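PDB 1IQ0: arginyl-trna synthetase from Thermus thermophilus, which probably attaches L-arginine to tRNA(Arg) in an ATP-dependent reaction that releases AMP and diphosphate, as a monomeric class I aminoacyl-tRNA synthetase. Local coordinates for residues 104-109 with 144-149; 130-135 with 521-526; 347-352 with 378-383; 353-358 with 384-389. All blocks are in the same frame, centred on the assembly; numbering follows the deposited sequence.

Contact 1. Residues 104-109 with 144-149; sequences VVLVEH and LVLNYI
V107 is bonded through both of its backbone polar groups to the two residues that flank V145: its N donates to L144 O at 2.8 Å, and its O accepts from L146 N. A further bond joins L144 N to V105 O, while the one from H109 N to L146 O is weak and 3.3 Å long. This register, L106 beside L144, V107 beside V145 and E108 beside L146, is that of parallel strands, and the CA of V145 adds a C-H...O contact to V107 O. Strand 104-108, helix 120-138 and strand 141-149 form a beta-alpha-beta unit of the nucleotide-binding Rossmann fold of class I synthetases, and the 'HIGH' region (112-122) follows the first strand and runs into the start of the helix.

Side-chain packing occurs on both faces. With CG anti to the backbone N (chi1 -171°), L106 swings CD1 over the neighbouring strand to L144 CB at 3.7 Å and L146 CB at 4.1 Å; helix 301-312 packs K312 on L106, and F308 and W311 on L146. On the face of V107 and V145, H109 has chi1 67°, its ring folded back so that NE2 lies 3.5 Å from V145 CG1, and A133 of helix 120-138 also touches V145.

Polar ends are anchored outside the pair. The extended chain of E108 passes L146, CG to CD2 3.9 Å, and brings OE1 to 3.8 Å from Y148 CB, its carboxylate turned 36° from the tyrosine ring. OE2 makes a salt bridge to K312, and Y148 OH bonds to E240.

Contact 2. Residues 130-135 with 521-526; sequences DAIARI and EERTPH
P525 presents its pyrrolidine ring to A131, I132 and I135 on one side of helix 130-135, and different ring atoms meet different partners. CG lies against I132, 4.0 Å from its CB and 3.9 Å from its backbone N. CB is shared by the other two, at 4.1 Å from A131 CB and 4.0 Å from I135 CD1.

The isoleucines come at the second segment by different routes. I135 has CG1 anti to the carbonyl carbon (chi1 -69°) and an extended end, which carries CD1 obliquely across the proline to 3.9 Å from P525 CA. I132 instead has CG1 anti to the backbone N (chi1 -166°); its CD1 passes beside the proline and rests 3.6 Å from R523 CA, a backbone contact made where helix 512-522 has ended and R523 takes a positive phi (59°).

These contacts join two domains: the helix, whose first turn includes the end of the 'HIGH' region, belongs to the class I catalytic domain, whereas R523 and P525 belong to the DALR anticodon-binding domain, at the break between helices 512-522 and 525-544. The meeting is apolar and largely buried.

Charge on the helix is handled apart from the proline. R134 NE bonds D130 OD2 at 2.8 Å, with the oxygen in the guanidinium plane and the nitrogen on the syn side but tilted out of the carboxylate plane. D130 also makes salt bridges to R233 and R443, and R134 NH2 donates to N231 O.

Contact 3. Residues 347-352 with 378-383; sequences EETINV and EKAHHL
T349 and N351 carry the backbone pairing of strand 348-352 with strand 380-383, whose directions differ by 23°. T349 N donates to K379 O and T349 O accepts from H381 N at 2.8 Å; N351 repeats the pattern with H381 O and L383 N. On the face bearing T349 and A380 a water donates to H381 O at 2.9 Å and hydrogen-bonds T349 OG1, which also has a hydrogen bond with Q309.

Among the side chains, E348 has CG anti to the carbonyl carbon (chi1 -63°) and an extended end. This places OE1 at the imidazole edge of H381, 3.1 Å from CE1, with carboxylate and ring planes 72° apart. K379, bent at chi2, lays CD 3.7 Å from E348 CG, yet its NZ stays 4.5 Å from OE2, beyond a salt bridge; R141 supplies that bridge. With an alanine at E348, R141 would probably lose its carboxylate mate and the H381 edge its acidic neighbour. N351 CB meets H382 CD2 at 3.5 Å.

Helix 361-370 lies between the two strands in the chain and touches A380 through V364, making this a beta-alpha-beta crossover of the parallel Rossmann-type sheet in the catalytic domain.

Contact 4. Residues 353-358 with 384-389; sequences VDVRQS and AYETVL
V353 with A384 and D354 with Y385 form the final parallel bridges of strands 348-354 and 380-390 in the Rossmann-type sheet, where the chains begin to part: the side chains of the second pair diverge and the touching parts run 58° apart. Y385 N donates to V353 O, and V355 N to Y385 O, both at 3.1 Å.

Y385 has chi1 58°, its ring set between backbone N and carbonyl carbon and folded under the neighbouring strand; D354 CA stands over one face, 3.8 Å from the centroid, a CH-pi contact. N125 of helix 120-138 bonds the Y385 hydroxyl. V355 CG1 packs on A384 CB at 3.5 Å. Beyond, D354 OD2 accepts from R356 N, which lies above the carboxylate plane, in an Asx turn.

R356 NH1 makes a salt bridge to E386 OE2 at 2.6 Å, on the syn side, with a second, weak bond to OE1, the guanidinium and carboxylate planes 69° apart; E386 OE1 accepts from T387 N. A leucine in place of E386 would probably leave R356 without its opposite charge and T387 N without this acceptor.

Backbone bonds and the Y385 ring thus hold the end of the pairing, while the surface ion pair, with R356 poorly ordered and both residues touching a crystal neighbour, probably adds less.

Overall arrangement
From the N terminus, contact 1 closes first, returning the chain from strand 104-108 through helix 120-138 to strand 141-149. Contact 2 starts on that same helix, inside the loop of contact 1, and closes only at 521-526, so the two cross; its loop of 385 residues ties the catalytic domain to the DALR domain. Nested within it are contacts 3 and 4, which both close the short loop through helix 361-370 and cross each other, since both pair strands 348-354 and 380-390. V104 O and E347 N lie 2.8 Å apart, a probable hydrogen bond linking contacts 1 and 3 in one sheet, ordered 141-149, 104-108, 348-354, 380-390. R523 of contact 2 packs on I350 and L383 of contact 3.

Contact 1. Residues 104-109 with 144-149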
loop_
_atom_site.group_PDB
_atom_site.type_symbol
_atom_site.label_atom_id
_atom_site.label_comp_id
_atom_site.label_asym_id
_atom_site.label_seq_id
_atom_site.Cartn_x
_atom_site.Cartn_y
_atom_site.Cartn_z
ATOM N N VAL A 104 2.031 -0.088 17.134
ATOM C CA VAL A 104 1.206 0.444 16.068
ATOM C C VAL A 104 1.964 1.103 14.919
ATOM O O VAL A 104 2.899 1.871 15.124
ATOM C CB VAL A 104 0.187 1.471 16.621
ATOM C CG1 VAL A 104 -0.528 2.184 15.468
ATOM C CG2 VAL A 104 -0.835 0.765 17.514
ATOM N N VAL A 105 1.552 0.758 13.703
ATOM C CA VAL A 105 2.095 1.351 12.490
ATOM C C VAL A 105 0.850 2.068 11.968
ATOM O O VAL A 105 -0.123 1.434 11.584
ATOM C CB VAL A 105 2.558 0.290 11.468
ATOM C CG1 VAL A 105 2.926 0.971 10.163
ATOM C CG2 VAL A 105 3.775 -0.466 12.009
ATOM N N LEU A 106 0.867 3.392 11.995
ATOM C CA LEU A 106 -0.286 4.172 11.564
ATOM C C LEU A 106 -0.163 4.608 10.115
ATOM O O LEU A 106 0.727 5.383 9.756
ATOM C CB LEU A 106 -0.441 5.397 12.463
ATOM C CG LEU A 106 -1.713 6.226 12.308
ATOM C CD1 LEU A 106 -2.938 5.365 12.626
ATOM C CD2 LEU A 106 -1.645 7.415 13.252
ATOM N N VAL A 107 -1.063 4.102 9.282
ATOM C CA VAL A 107 -1.057 4.445 7.872
ATOM C C VAL A 107 -2.136 5.469 7.555
ATOM O O VAL A 107 -3.313 5.241 7.827
ATOM C CB VAL A 107 -1.302 3.194 6.992
ATOM C CG1 VAL A 107 -1.268 3.576 5.516
ATOM C CG2 VAL A 107 -0.249 2.135 7.299
ATOM N N GLU A 108 -1.736 6.607 6.997
ATOM C CA GLU A 108 -2.715 7.615 6.608
ATOM C C GLU A 108 -2.783 7.680 5.091
ATOM O O GLU A 108 -1.766 7.838 4.416
ATOM C CB GLU A 108 -2.358 9.013 7.136
ATOM C CG GLU A 108 -3.334 10.079 6.589
ATOM C CD GLU A 108 -2.947 11.514 6.935
ATOM O OE1 GLU A 108 -3.095 12.386 6.058
ATOM O OE2 GLU A 108 -2.513 11.779 8.075
ATOM N N HIS A 109 -3.983 7.542 4.553
ATOM C CA HIS A 109 -4.163 7.623 3.115
ATOM C C HIS A 109 -5.563 8.133 2.802
ATOM O O HIS A 109 -6.392 8.256 3.709
ATOM C CB HIS A 109 -3.865 6.269 2.449
ATOM C CG HIS A 109 -4.835 5.176 2.775
ATOM N ND1 HIS A 109 -6.147 5.196 2.351
ATOM C CD2 HIS A 109 -4.653 3.975 3.380
ATOM C CE1 HIS A 109 -6.728 4.053 2.672
ATOM N NE2 HIS A 109 -5.845 3.295 3.295
ATOM N N LEU A 144 -3.100 0.359 11.807
ATOM C CA LEU A 144 -4.297 1.181 11.928
ATOM C C LEU A 144 -4.294 2.152 10.758
ATOM O O LEU A 144 -3.266 2.754 10.443
ATOM C CB LEU A 144 -4.306 1.955 13.248
ATOM C CG LEU A 144 -4.553 1.148 14.523
ATOM C CD1 LEU A 144 -4.523 2.101 15.721
ATOM C CD2 LEU A 144 -5.900 0.423 14.449
ATOM N N VAL A 145 -5.441 2.283 10.102
ATOM C CA VAL A 145 -5.577 3.172 8.955
ATOM C C VAL A 145 -6.365 4.425 9.346
ATOM O O VAL A 145 -7.489 4.347 9.845
ATOM C CB VAL A 145 -6.283 2.440 7.787
ATOM C CG1 VAL A 145 -6.630 3.421 6.668
ATOM C CG2 VAL A 145 -5.373 1.342 7.251
ATOM N N LEU A 146 -5.762 5.581 9.114
ATOM C CA LEU A 146 -6.397 6.845 9.451
ATOM C C LEU A 146 -6.723 7.646 8.200
ATOM O O LEU A 146 -5.930 7.685 7.261
ATOM C CB LEU A 146 -5.465 7.661 10.357
ATOM C CG LEU A 146 -5.895 9.057 10.831
ATOM C CD1 LEU A 146 -5.073 9.436 12.049
ATOM C CD2 LEU A 146 -5.704 10.094 9.715
ATOM N N ASN A 147 -7.898 8.270 8.192
ATOM C CA ASN A 147 -8.322 9.111 7.076
ATOM C C ASN A 147 -8.540 10.518 7.657
ATOM O O ASN A 147 -9.418 10.719 8.495
ATOM C CB ASN A 147 -9.615 8.561 6.463
ATOM C CG ASN A 147 -10.025 9.293 5.188
ATOM O OD1 ASN A 147 -10.956 8.874 4.491
ATOM N ND2 ASN A 147 -9.339 10.386 4.881
ATOM N N TYR A 148 -7.717 11.475 7.229
ATOM C CA TYR A 148 -7.787 12.854 7.717
ATOM C C TYR A 148 -8.829 13.657 6.952
ATOM O O TYR A 148 -8.778 13.731 5.730
ATOM C CB TYR A 148 -6.416 13.529 7.585
ATOM C CG TYR A 148 -6.437 15.036 7.755
ATOM C CD1 TYR A 148 -6.773 15.616 8.982
ATOM C CD2 TYR A 148 -6.144 15.881 6.682
ATOM C CE1 TYR A 148 -6.819 17.003 9.138
ATOM C CE2 TYR A 148 -6.185 17.269 6.823
ATOM C CZ TYR A 148 -6.524 17.823 8.057
ATOM O OH TYR A 148 -6.548 19.187 8.213
ATOM N N ILE A 149 -9.763 14.262 7.680
ATOM C CA ILE A 149 -10.837 15.038 7.067
ATOM C C ILE A 149 -10.652 16.539 7.326
ATOM O O ILE A 149 -10.840 17.012 8.445
ATOM C CB ILE A 149 -12.222 14.587 7.624
ATOM C CG1 ILE A 149 -12.317 13.052 7.645
ATOM C CG2 ILE A 149 -13.348 15.165 6.770
ATOM C CD1 ILE A 149 -12.210 12.377 6.264
#

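Contact 2. Residues 130-135 with 521-526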
loop_
_atom_site.group_PDB
_atom_site.type_symbol
_atom_site.label_atom_id
_atom_site.label_comp_id
_atom_site.label_asym_id
_atom_site.label_seq_id
_atom_site.Cartn_x
_atom_site.Cartn_y
_atom_site.Cartn_z
ATOM N N ASP A 130 -4.112 1.352 0.977
ATOM C CA ASP A 130 -4.833 0.181 1.453
ATOM C C ASP A 130 -3.969 -1.074 1.299
ATOM O O ASP A 130 -3.905 -1.910 2.198
ATOM C CB ASP A 130 -6.139 0.005 0.668
ATOM C CG ASP A 130 -6.908 -1.216 1.103
ATOM O OD1 ASP A 130 -7.380 -1.237 2.264
ATOM O OD2 ASP A 130 -7.031 -2.165 0.304
ATOM N N ALA A 131 -3.300 -1.191 0.157
ATOM C CA ALA A 131 -2.449 -2.343 -0.108
ATOM C C ALA A 131 -1.297 -2.455 0.893
ATOM O O ALA A 131 -1.068 -3.524 1.458
ATOM C CB ALA A 131 -1.904 -2.281 -1.542
ATOM N N ILE A 132 -0.573 -1.366 1.127
ATOM C CA ILE A 132 0.534 -1.445 2.069
ATOM C C ILE A 132 0.016 -1.713 3.478
ATOM O O ILE A 132 0.690 -2.366 4.264
ATOM C CB ILE A 132 1.428 -0.166 2.048
ATOM C CG1 ILE A 132 2.741 -0.445 2.781
ATOM C CG2 ILE A 132 0.723 1.002 2.724
ATOM C CD1 ILE A 132 3.501 -1.645 2.253
ATOM N N ALA A 133 -1.183 -1.226 3.794
ATOM C CA ALA A 133 -1.769 -1.466 5.110
ATOM C C ALA A 133 -2.054 -2.960 5.276
ATOM O O ALA A 133 -1.754 -3.541 6.318
ATOM C CB ALA A 133 -3.077 -0.673 5.281
ATOM N N ARG A 134 -2.651 -3.566 4.248
ATOM C CA ARG A 134 -2.976 -4.992 4.269
ATOM C C ARG A 134 -1.706 -5.849 4.341
ATOM O O ARG A 134 -1.628 -6.805 5.114
ATOM C CB ARG A 134 -3.754 -5.384 3.007
ATOM C CG ARG A 134 -5.168 -4.822 2.912
ATOM C CD ARG A 134 -5.760 -5.147 1.559
ATOM N NE ARG A 134 -7.137 -4.683 1.422
ATOM C CZ ARG A 134 -8.206 -5.354 1.839
ATOM N NH1 ARG A 134 -8.067 -6.531 2.427
ATOM N NH2 ARG A 134 -9.416 -4.844 1.657
ATOM N N ILE A 135 -0.722 -5.499 3.522
ATOM C CA ILE A 135 0.541 -6.222 3.472
ATOM C C ILE A 135 1.257 -6.187 4.821
ATOM O O ILE A 135 1.719 -7.223 5.304
ATOM C CB ILE A 135 1.441 -5.636 2.355
ATOM C CG1 ILE A 135 0.831 -5.981 0.987
ATOM C CG2 ILE A 135 2.872 -6.151 2.489
ATOM C CD1 ILE A 135 1.542 -5.328 -0.200
ATOM N N GLU A 521 8.566 -4.410 4.338
ATOM C CA GLU A 521 9.748 -3.721 4.860
ATOM C C GLU A 521 10.143 -2.492 4.052
ATOM O O GLU A 521 10.594 -1.497 4.615
ATOM C CB GLU A 521 10.941 -4.688 4.921
ATOM C CG GLU A 521 10.676 -5.947 5.740
ATOM C CD GLU A 521 11.773 -7.003 5.596
ATOM O OE1 GLU A 521 12.480 -7.020 4.564
ATOM O OE2 GLU A 521 11.914 -7.833 6.517
ATOM N N GLU A 522 9.983 -2.562 2.734
ATOM C CA GLU A 522 10.340 -1.447 1.858
ATOM C C GLU A 522 9.147 -0.555 1.528
ATOM O O GLU A 522 9.304 0.488 0.897
ATOM C CB GLU A 522 10.949 -1.978 0.556
ATOM C CG GLU A 522 12.133 -2.901 0.778
ATOM C CD GLU A 522 13.236 -2.229 1.570
ATOM O OE1 GLU A 522 13.984 -2.938 2.274
ATOM O OE2 GLU A 522 13.358 -0.991 1.484
ATOM N N ARG A 523 7.957 -0.974 1.954
ATOM C CA ARG A 523 6.743 -0.213 1.698
ATOM C C ARG A 523 6.565 -0.051 0.194
ATOM O O ARG A 523 6.344 1.051 -0.322
ATOM C CB ARG A 523 6.826 1.149 2.408
ATOM C CG ARG A 523 6.644 1.031 3.926
ATOM C CD ARG A 523 6.838 2.340 4.686
ATOM N NE ARG A 523 8.253 2.627 4.886
ATOM C CZ ARG A 523 8.990 3.335 4.044
ATOM N NH1 ARG A 523 8.438 3.848 2.946
ATOM N NH2 ARG A 523 10.284 3.501 4.280
ATOM N N THR A 524 6.668 -1.175 -0.508
ATOM C CA THR A 524 6.532 -1.196 -1.954
ATOM C C THR A 524 5.630 -2.334 -2.409
ATOM O O THR A 524 6.095 -3.437 -2.701
ATOM C CB THR A 524 7.904 -1.347 -2.641
ATOM O OG1 THR A 524 8.597 -2.468 -2.080
ATOM C CG2 THR A 524 8.744 -0.076 -2.464
ATOM N N PRO A 525 4.316 -2.085 -2.455
ATOM C CA PRO A 525 3.366 -3.111 -2.882
ATOM C C PRO A 525 3.640 -3.649 -4.280
ATOM O O PRO A 525 3.311 -4.808 -4.577
ATOM C CB PRO A 525 2.027 -2.390 -2.797
ATOM C CG PRO A 525 2.234 -1.482 -1.604
ATOM C CD PRO A 525 3.613 -0.917 -1.895
ATOM N N HIS A 526 4.238 -2.826 -5.142
ATOM C CA HIS A 526 4.510 -3.268 -6.506
ATOM C C HIS A 526 5.373 -4.533 -6.557
ATOM O O HIS A 526 5.332 -5.272 -7.541
ATOM C CB HIS A 526 5.165 -2.157 -7.339
ATOM C CG HIS A 526 6.588 -1.878 -6.974
ATOM N ND1 HIS A 526 6.947 -0.905 -6.066
ATOM C CD2 HIS A 526 7.743 -2.444 -7.397
ATOM C CE1 HIS A 526 8.262 -0.883 -5.946
ATOM N NE2 HIS A 526 8.769 -1.807 -6.742
#

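Contact 3. Residues 347-352 with 378-383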
loop_
_atom_site.group_PDB
_atom_site.type_symbol
_atom_site.label_atom_id
_atom_site.label_comp_id
_atom_site.label_asym_id
_atom_site.label_seq_id
_atom_site.Cartn_x
_atom_site.Cartn_y
_atom_site.Cartn_z
ATOM N N GLU A 347 4.461 3.641 16.571
ATOM C CA GLU A 347 5.910 3.427 16.593
ATOM C C GLU A 347 6.424 3.894 15.242
ATOM O O GLU A 347 7.581 4.278 15.099
ATOM C CB GLU A 347 6.235 1.939 16.740
ATOM C CG GLU A 347 5.597 1.268 17.935
ATOM C CD GLU A 347 6.414 1.419 19.197
ATOM O OE1 GLU A 347 6.731 2.567 19.572
ATOM O OE2 GLU A 347 6.737 0.382 19.815
ATOM N N GLU A 348 5.544 3.831 14.246
ATOM C CA GLU A 348 5.866 4.232 12.880
ATOM C C GLU A 348 4.634 4.801 12.199
ATOM O O GLU A 348 3.522 4.349 12.441
ATOM C CB GLU A 348 6.331 3.027 12.046
ATOM C CG GLU A 348 7.602 2.358 12.520
ATOM C CD GLU A 348 8.049 1.233 11.596
ATOM O OE1 GLU A 348 8.223 1.483 10.382
ATOM O OE2 GLU A 348 8.230 0.100 12.089
ATOM N N THR A 349 4.835 5.779 11.330
ATOM C CA THR A 349 3.726 6.347 10.596
ATOM C C THR A 349 4.074 6.329 9.129
ATOM O O THR A 349 5.250 6.416 8.753
ATOM C CB THR A 349 3.432 7.806 11.001
ATOM O OG1 THR A 349 4.607 8.600 10.818
ATOM C CG2 THR A 349 2.981 7.877 12.453
ATOM N N ILE A 350 3.046 6.202 8.300
ATOM C CA ILE A 350 3.224 6.200 6.866
ATOM C C ILE A 350 2.165 7.102 6.246
ATOM O O ILE A 350 0.967 6.871 6.396
ATOM C CB ILE A 350 3.087 4.779 6.286
ATOM C CG1 ILE A 350 4.208 3.884 6.830
ATOM C CG2 ILE A 350 3.135 4.836 4.760
ATOM C CD1 ILE A 350 4.044 2.403 6.475
ATOM N N ASN A 351 2.617 8.148 5.569
ATOM C CA ASN A 351 1.703 9.067 4.913
ATOM C C ASN A 351 1.780 8.828 3.410
ATOM O O ASN A 351 2.846 8.969 2.807
ATOM C CB ASN A 351 2.086 10.523 5.217
ATOM C CG ASN A 351 1.744 10.942 6.642
ATOM O OD1 ASN A 351 2.057 12.061 7.061
ATOM N ND2 ASN A 351 1.100 10.054 7.389
ATOM N N VAL A 352 0.653 8.453 2.813
ATOM C CA VAL A 352 0.604 8.223 1.377
ATOM C C VAL A 352 0.269 9.575 0.758
ATOM O O VAL A 352 -0.819 10.110 0.965
ATOM C CB VAL A 352 -0.478 7.184 1.011
ATOM C CG1 VAL A 352 -0.447 6.904 -0.497
ATOM C CG2 VAL A 352 -0.236 5.897 1.796
ATOM N N GLU A 378 13.122 8.689 12.753
ATOM C CA GLU A 378 13.467 7.786 11.661
ATOM C C GLU A 378 12.290 6.880 11.298
ATOM O O GLU A 378 12.383 6.073 10.374
ATOM C CB GLU A 378 14.660 6.917 12.064
ATOM C CG GLU A 378 15.866 7.701 12.551
ATOM C CD GLU A 378 16.462 8.572 11.471
ATOM O OE1 GLU A 378 16.885 8.023 10.432
ATOM O OE2 GLU A 378 16.507 9.806 11.658
ATOM N N LYS A 379 11.183 7.021 12.019
ATOM C CA LYS A 379 10.025 6.176 11.768
ATOM C C LYS A 379 8.832 6.896 11.157
ATOM O O LYS A 379 7.728 6.356 11.124
ATOM C CB LYS A 379 9.611 5.473 13.062
ATOM C CG LYS A 379 10.684 4.543 13.618
ATOM C CD LYS A 379 11.078 3.487 12.594
ATOM C CE LYS A 379 12.152 2.549 13.126
ATOM N NZ LYS A 379 12.540 1.531 12.104
ATOM N N ALA A 380 9.050 8.115 10.677
ATOM C CA ALA A 380 7.976 8.878 10.053
ATOM C C ALA A 380 8.183 8.764 8.548
ATOM O O ALA A 380 8.954 9.519 7.960
ATOM C CB ALA A 380 8.041 10.333 10.493
ATOM N N HIS A 381 7.492 7.818 7.924
ATOM C CA HIS A 381 7.663 7.603 6.494
ATOM C C HIS A 381 6.644 8.263 5.583
ATOM O O HIS A 381 5.526 8.584 5.979
ATOM C CB HIS A 381 7.675 6.101 6.193
ATOM C CG HIS A 381 8.579 5.316 7.086
ATOM N ND1 HIS A 381 8.104 4.476 8.069
ATOM C CD2 HIS A 381 9.931 5.243 7.147
ATOM C CE1 HIS A 381 9.125 3.915 8.696
ATOM N NE2 HIS A 381 10.244 4.364 8.154
ATOM N N HIS A 382 7.063 8.439 4.342
ATOM C CA HIS A 382 6.240 9.019 3.295
ATOM C C HIS A 382 6.235 8.047 2.120
ATOM O O HIS A 382 7.260 7.456 1.776
ATOM C CB HIS A 382 6.815 10.361 2.819
ATOM C CG HIS A 382 6.236 11.557 3.511
ATOM N ND1 HIS A 382 6.525 12.849 3.126
ATOM C CD2 HIS A 382 5.381 11.660 4.557
ATOM C CE1 HIS A 382 5.872 13.695 3.903
ATOM N NE2 HIS A 382 5.171 13.000 4.779
ATOM N N LEU A 383 5.072 7.873 1.516
ATOM C CA LEU A 383 4.952 7.017 0.358
ATOM C C LEU A 383 4.404 7.968 -0.702
ATOM O O LEU A 383 3.195 8.201 -0.785
ATOM C CB LEU A 383 3.982 5.861 0.637
ATOM C CG LEU A 383 3.901 4.741 -0.407
ATOM C CD1 LEU A 383 5.303 4.311 -0.803
ATOM C CD2 LEU A 383 3.113 3.559 0.154
HETATM O O HOH W 1 4.737 9.755 8.505
#

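Contact 4. Residues 353-358 with 384-389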
loop_
_atom_site.group_PDB
_atom_site.type_symbol
_atom_site.label_atom_id
_atom_site.label_comp_id
_atom_site.label_asym_id
_atom_site.label_seq_id
_atom_site.Cartn_x
_atom_site.Cartn_y
_atom_site.Cartn_z
ATOM N N VAL A 353 1.202 10.128 -0.005
ATOM C CA VAL A 353 0.980 11.449 -0.580
ATOM C C VAL A 353 1.420 11.680 -2.016
ATOM O O VAL A 353 2.387 11.090 -2.498
ATOM C CB VAL A 353 1.676 12.530 0.272
ATOM C CG1 VAL A 353 1.037 12.608 1.648
ATOM C CG2 VAL A 353 3.152 12.204 0.402
ATOM N N ASP A 354 0.688 12.566 -2.681
ATOM C CA ASP A 354 0.972 12.971 -4.049
ATOM C C ASP A 354 2.359 13.609 -4.002
ATOM O O ASP A 354 2.648 14.390 -3.096
ATOM C CB ASP A 354 -0.086 13.996 -4.485
ATOM C CG ASP A 354 0.257 14.692 -5.787
ATOM O OD1 ASP A 354 -0.544 15.548 -6.219
ATOM O OD2 ASP A 354 1.316 14.395 -6.378
ATOM N N VAL A 355 3.220 13.269 -4.956
ATOM C CA VAL A 355 4.571 13.830 -4.984
ATOM C C VAL A 355 4.592 15.361 -5.015
ATOM O O VAL A 355 5.476 15.986 -4.424
ATOM C CB VAL A 355 5.379 13.310 -6.195
ATOM C CG1 VAL A 355 5.920 11.927 -5.908
ATOM C CG2 VAL A 355 4.500 13.285 -7.427
ATOM N N ARG A 356 3.628 15.962 -5.706
ATOM C CA ARG A 356 3.552 17.418 -5.794
ATOM C C ARG A 356 3.082 18.030 -4.479
ATOM O O ARG A 356 3.861 18.667 -3.769
ATOM C CB ARG A 356 2.613 17.841 -6.928
ATOM C CG ARG A 356 3.300 18.002 -8.278
ATOM C CD ARG A 356 3.839 16.684 -8.805
ATOM N NE ARG A 356 4.770 16.887 -9.913
ATOM C CZ ARG A 356 5.327 15.903 -10.612
ATOM N NH1 ARG A 356 5.046 14.641 -10.325
ATOM N NH2 ARG A 356 6.175 16.183 -11.592
ATOM N N GLN A 357 1.804 17.838 -4.162
ATOM C CA GLN A 357 1.226 18.363 -2.930
ATOM C C GLN A 357 1.800 17.624 -1.725
ATOM O O GLN A 357 1.081 16.907 -1.029
ATOM C CB GLN A 357 -0.298 18.200 -2.951
ATOM C CG GLN A 357 -1.007 18.984 -4.046
ATOM C CD GLN A 357 -0.959 20.485 -3.821
ATOM O OE1 GLN A 357 0.115 21.085 -3.773
ATOM N NE2 GLN A 357 -2.128 21.098 -3.681
ATOM N N SER A 358 3.094 17.804 -1.481
ATOM C CA SER A 358 3.760 17.138 -0.366
ATOM C C SER A 358 4.719 18.055 0.385
ATOM O O SER A 358 5.252 19.013 -0.176
ATOM C CB SER A 358 4.526 15.914 -0.876
ATOM O OG SER A 358 5.233 15.276 0.174
ATOM N N ALA A 384 5.311 8.556 -1.476
ATOM C CA ALA A 384 4.935 9.506 -2.517
ATOM C C ALA A 384 4.686 8.792 -3.839
ATOM O O ALA A 384 5.408 7.866 -4.201
ATOM C CB ALA A 384 6.032 10.557 -2.684
ATOM N N TYR A 385 3.665 9.233 -4.562
ATOM C CA TYR A 385 3.334 8.603 -5.831
ATOM C C TYR A 385 3.169 9.607 -6.964
ATOM O O TYR A 385 2.835 10.769 -6.738
ATOM C CB TYR A 385 2.052 7.790 -5.668
ATOM C CG TYR A 385 0.888 8.622 -5.202
ATOM C CD1 TYR A 385 0.096 9.324 -6.114
ATOM C CD2 TYR A 385 0.582 8.728 -3.838
ATOM C CE1 TYR A 385 -0.972 10.106 -5.678
ATOM C CE2 TYR A 385 -0.481 9.506 -3.396
ATOM C CZ TYR A 385 -1.255 10.189 -4.319
ATOM O OH TYR A 385 -2.328 10.932 -3.888
ATOM N N GLU A 386 3.414 9.142 -8.184
ATOM C CA GLU A 386 3.285 9.980 -9.368
ATOM C C GLU A 386 1.847 10.066 -9.869
ATOM O O GLU A 386 0.949 9.379 -9.378
ATOM C CB GLU A 386 4.176 9.454 -10.493
ATOM C CG GLU A 386 5.514 10.156 -10.617
ATOM C CD GLU A 386 5.374 11.664 -10.772
ATOM O OE1 GLU A 386 4.291 12.134 -11.184
ATOM O OE2 GLU A 386 6.360 12.377 -10.490
ATOM N N THR A 387 1.657 10.916 -10.871
ATOM C CA THR A 387 0.359 11.170 -11.486
ATOM C C THR A 387 -0.200 9.955 -12.220
ATOM O O THR A 387 0.544 9.079 -12.662
ATOM C CB THR A 387 0.467 12.317 -12.514
ATOM O OG1 THR A 387 1.178 13.415 -11.934
ATOM C CG2 THR A 387 -0.911 12.788 -12.944
ATOM N N VAL A 388 -1.521 9.930 -12.348
ATOM C CA VAL A 388 -2.214 8.870 -13.051
ATOM C C VAL A 388 -3.006 9.497 -14.193
ATOM O O VAL A 388 -3.821 10.396 -13.975
ATOM C CB VAL A 388 -3.203 8.113 -12.138
ATOM C CG1 VAL A 388 -4.007 7.113 -12.972
ATOM C CG2 VAL A 388 -2.447 7.386 -11.042
ATOM N N LEU A 389 -2.750 9.028 -15.409
ATOM C CA LEU A 389 -3.449 9.526 -16.588
ATOM C C LEU A 389 -4.594 8.572 -16.916
ATOM O O LEU A 389 -4.545 7.391 -16.564
ATOM C CB LEU A 389 -2.493 9.595 -17.787
ATOM C CG LEU A 389 -1.204 10.402 -17.622
ATOM C CD1 LEU A 389 -0.346 10.279 -18.872
ATOM C CD2 LEU A 389 -1.553 11.854 -17.360
#